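Side-chain contact in viral interleukin-10 homolog (PDB 1LQS), which mimics human interleukin-10, binding the human IL-10 receptor and inducing immunosuppressive signalling that the virus exploits to evade host immunity: residues T55-C60 / D67-R72. Residues are numbered along the deposited sequence; the frame is centred on the assembly and turned at random.
Sequences TVVKGC and DWLLRR
Where L69 meets V56 and V57 only aliphatic groups touch, and the flat groups all sit on the helix around L69. R72 lays its CG over one face of the W68 ring, 4.3 Å above the plane and shifted toward the rim; in return W68 CH2 lies 3.7 Å above one face of the R72 guanidinium, again off centre. The R71 guanidinium is met at its edge instead: D67, one turn earlier, sets OD2 almost in the guanidinium plane while the carboxylate itself tilts out of it. R71 NE donates to D67 OD2 at 2.7 Å, approaching on the syn side but 23° out of the carboxylate plane, with an N-H...O angle of 132°. The other carboxylate oxygen, D67 OD1, is hydrogen-bonded to Y103 OH on helix 89-106. Of residues 67-72, L69 is the one that faces the turn. With CD1 anti to CA (chi2 -172°) its side chain is extended toward the loop, and L69 CD1 lies 4.4 Å from V56 CG2 and the same distance from V57 CG2. The two valines are the central residues of a type I beta turn, T55 to K58, which directs both side chains at helix 62-84. This is the intertwined dimer of the IL-10 family: L123 of the second subunit packs on both V56 and L69, while Y152 of that subunit packs on V57. Further along the loop, C60 forms a disulfide with C60 of the second subunit.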
ATOM      1  N   THR C  55       0.984 -14.139   6.410  1.00 43.29           N
ATOM      2  CA  THR C  55       0.994 -12.961   5.541  1.00 41.44           C
ATOM      3  C   THR C  55      -0.212 -13.033   4.635  1.00 39.89           C
ATOM      4  O   THR C  55      -0.667 -12.030   4.117  1.00 39.91           O
ATOM      5  CB  THR C  55       2.252 -12.912   4.674  1.00 43.69           C
ATOM      6  OG1 THR C  55       2.296 -14.076   3.828  1.00 42.30           O
ATOM      7  CG2 THR C  55       3.498 -12.845   5.563  1.00 41.22           C
ATOM      8  N   VAL C  56      -0.721 -14.248   4.483  1.00 36.91           N
ATOM      9  CA  VAL C  56      -1.875 -14.568   3.663  1.00 34.36           C
ATOM     10  C   VAL C  56      -2.822 -13.410   3.396  1.00 35.44           C
ATOM     11  O   VAL C  56      -3.313 -13.239   2.276  1.00 35.08           O
ATOM     12  CB  VAL C  56      -2.671 -15.716   4.321  1.00 32.61           C
ATOM     13  CG1 VAL C  56      -3.467 -15.185   5.499  1.00 29.93           C
ATOM     14  CG2 VAL C  56      -3.573 -16.396   3.301  1.00 31.57           C
ATOM     15  N   VAL C  57      -3.075 -12.611   4.424  1.00 35.34           N
ATOM     16  CA  VAL C  57      -4.001 -11.499   4.308  1.00 34.98           C
ATOM     17  C   VAL C  57      -3.324 -10.128   4.467  1.00 35.58           C
ATOM     18  O   VAL C  57      -3.983  -9.090   4.543  1.00 33.25           O
ATOM     19  CB  VAL C  57      -5.184 -11.745   5.312  1.00 34.83           C
ATOM     20  CG1 VAL C  57      -5.482 -10.517   6.152  1.00 35.50           C
ATOM     21  CG2 VAL C  57      -6.422 -12.189   4.534  1.00 33.91           C
ATOM     22  N   LYS C  58      -1.993 -10.147   4.491  1.00 38.78           N
ATOM     23  CA  LYS C  58      -1.166  -8.938   4.599  1.00 42.62           C
ATOM     24  C   LYS C  58      -0.666  -8.521   3.216  1.00 45.42           C
ATOM     25  O   LYS C  58      -0.894  -9.212   2.219  1.00 45.20           O
ATOM     26  CB  LYS C  58       0.054  -9.172   5.503  1.00 42.08           C
ATOM     27  CG  LYS C  58      -0.273  -9.283   6.978  1.00 41.88           C
ATOM     28  CD  LYS C  58       0.973  -9.365   7.839  1.00 40.39           C
ATOM     29  CE  LYS C  58       0.600  -9.549   9.300  1.00 40.81           C
ATOM     30  NZ  LYS C  58       1.790  -9.812  10.145  1.00 43.19           N
ATOM     31  N   GLY C  59       0.031  -7.396   3.155  1.00 47.60           N
ATOM     32  CA  GLY C  59       0.524  -6.939   1.870  1.00 50.15           C
ATOM     33  C   GLY C  59      -0.560  -6.152   1.160  1.00 51.47           C
ATOM     34  O   GLY C  59      -1.726  -6.211   1.559  1.00 53.57           O
ATOM     35  N   CYS C  60      -0.175  -5.424   0.112  1.00 51.66           N
ATOM     36  CA  CYS C  60      -1.088  -4.594  -0.673  1.00 50.22           C
ATOM     37  C   CYS C  60      -2.425  -5.231  -1.016  1.00 51.00           C
ATOM     38  O   CYS C  60      -3.473  -4.593  -0.881  1.00 50.33           O
ATOM     39  CB  CYS C  60      -0.435  -4.173  -1.992  1.00 49.24           C
ATOM     40  SG  CYS C  60       0.428  -2.567  -2.055  1.00 44.58           S
ATOM     41  N   ASP C  67     -11.343 -11.207   1.269  1.00 42.30           N
ATOM     42  CA  ASP C  67     -12.683 -11.430   0.720  1.00 41.33           C
ATOM     43  C   ASP C  67     -12.779 -12.833   0.179  1.00 40.85           C
ATOM     44  O   ASP C  67     -13.740 -13.554   0.466  1.00 42.55           O
ATOM     45  CB  ASP C  67     -13.012 -10.459  -0.412  1.00 41.87           C
ATOM     46  CG  ASP C  67     -14.513 -10.414  -0.720  1.00 44.33           C
ATOM     47  OD1 ASP C  67     -15.251  -9.808   0.089  1.00 44.75           O
ATOM     48  OD2 ASP C  67     -14.959 -10.989  -1.752  1.00 43.04           O
ATOM     49  N   TRP C  68     -11.780 -13.217  -0.608  1.00 39.55           N
ATOM     50  CA  TRP C  68     -11.755 -14.548  -1.182  1.00 37.56           C
ATOM     51  C   TRP C  68     -11.975 -15.565  -0.090  1.00 36.06           C
ATOM     52  O   TRP C  68     -12.896 -16.385  -0.184  1.00 35.77           O
ATOM     53  CB  TRP C  68     -10.418 -14.848  -1.871  1.00 38.61           C
ATOM     54  CG  TRP C  68     -10.453 -16.163  -2.600  1.00 39.36           C
ATOM     55  CD1 TRP C  68     -11.126 -16.436  -3.759  1.00 39.30           C
ATOM     56  CD2 TRP C  68      -9.877 -17.404  -2.172  1.00 39.30           C
ATOM     57  NE1 TRP C  68     -11.009 -17.768  -4.076  1.00 39.92           N
ATOM     58  CE2 TRP C  68     -10.248 -18.387  -3.118  1.00 40.23           C
ATOM     59  CE3 TRP C  68      -9.088 -17.785  -1.080  1.00 40.77           C
ATOM     60  CZ2 TRP C  68      -9.857 -19.729  -3.004  1.00 41.55           C
ATOM     61  CZ3 TRP C  68      -8.697 -19.129  -0.967  1.00 42.11           C
ATOM     62  CH2 TRP C  68      -9.086 -20.078  -1.926  1.00 42.00           C
ATOM     63  N   LEU C  69     -11.129 -15.504   0.942  1.00 34.28           N
ATOM     64  CA  LEU C  69     -11.212 -16.435   2.061  1.00 34.52           C
ATOM     65  C   LEU C  69     -12.588 -16.500   2.694  1.00 36.26           C
ATOM     66  O   LEU C  69     -13.186 -17.580   2.785  1.00 37.30           O
ATOM     67  CB  LEU C  69     -10.190 -16.088   3.129  1.00 34.04           C
ATOM     68  CG  LEU C  69      -8.751 -16.517   2.829  1.00 36.56           C
ATOM     69  CD1 LEU C  69      -7.883 -16.278   4.072  1.00 32.40           C
ATOM     70  CD2 LEU C  69      -8.715 -17.990   2.417  1.00 35.15           C
ATOM     71  N   LEU C  70     -13.094 -15.349   3.129  1.00 36.10           N
ATOM     72  CA  LEU C  70     -14.404 -15.290   3.759  1.00 36.77           C
ATOM     73  C   LEU C  70     -15.514 -15.890   2.883  1.00 38.32           C
ATOM     74  O   LEU C  70     -16.432 -16.553   3.390  1.00 37.61           O
ATOM     75  CB  LEU C  70     -14.724 -13.844   4.128  1.00 36.90           C
ATOM     76  CG  LEU C  70     -13.806 -13.224   5.192  1.00 36.57           C
ATOM     77  CD1 LEU C  70     -14.028 -11.727   5.270  1.00 34.35           C
ATOM     78  CD2 LEU C  70     -14.072 -13.875   6.536  1.00 35.41           C
ATOM     79  N   ARG C  71     -15.431 -15.668   1.573  1.00 38.75           N
ATOM     80  CA  ARG C  71     -16.442 -16.209   0.664  1.00 40.03           C
ATOM     81  C   ARG C  71     -16.283 -17.718   0.565  1.00 39.03           C
ATOM     82  O   ARG C  71     -17.266 -18.467   0.531  1.00 39.00           O
ATOM     83  CB  ARG C  71     -16.298 -15.600  -0.736  1.00 41.70           C
ATOM     84  CG  ARG C  71     -16.980 -14.269  -0.935  1.00 44.00           C
ATOM     85  CD  ARG C  71     -16.478 -13.564  -2.201  1.00 44.83           C
ATOM     86  NE  ARG C  71     -17.245 -12.344  -2.441  1.00 47.83           N
ATOM     87  CZ  ARG C  71     -18.498 -12.330  -2.894  1.00 47.41           C
ATOM     88  NH1 ARG C  71     -19.109 -13.468  -3.166  1.00 48.98           N
ATOM     89  NH2 ARG C  71     -19.146 -11.186  -3.052  1.00 47.31           N
ATOM     90  N   ARG C  72     -15.028 -18.148   0.509  1.00 38.15           N
ATOM     91  CA  ARG C  72     -14.685 -19.557   0.396  1.00 39.46           C
ATOM     92  C   ARG C  72     -15.264 -20.338   1.584  1.00 41.30           C
ATOM     93  O   ARG C  72     -15.778 -21.444   1.432  1.00 41.41           O
ATOM     94  CB  ARG C  72     -13.155 -19.673   0.313  1.00 39.15           C
ATOM     95  CG  ARG C  72     -12.572 -21.063   0.380  1.00 38.99           C
ATOM     96  CD  ARG C  72     -13.201 -21.977  -0.618  1.00 42.83           C
ATOM     97  NE  ARG C  72     -12.282 -23.038  -1.017  1.00 45.55           N
ATOM     98  CZ  ARG C  72     -11.696 -23.102  -2.211  1.00 45.97           C
ATOM     99  NH1 ARG C  72     -11.935 -22.164  -3.122  1.00 44.14           N
ATOM    100  NH2 ARG C  72     -10.878 -24.110  -2.494  1.00 46.03           N
TER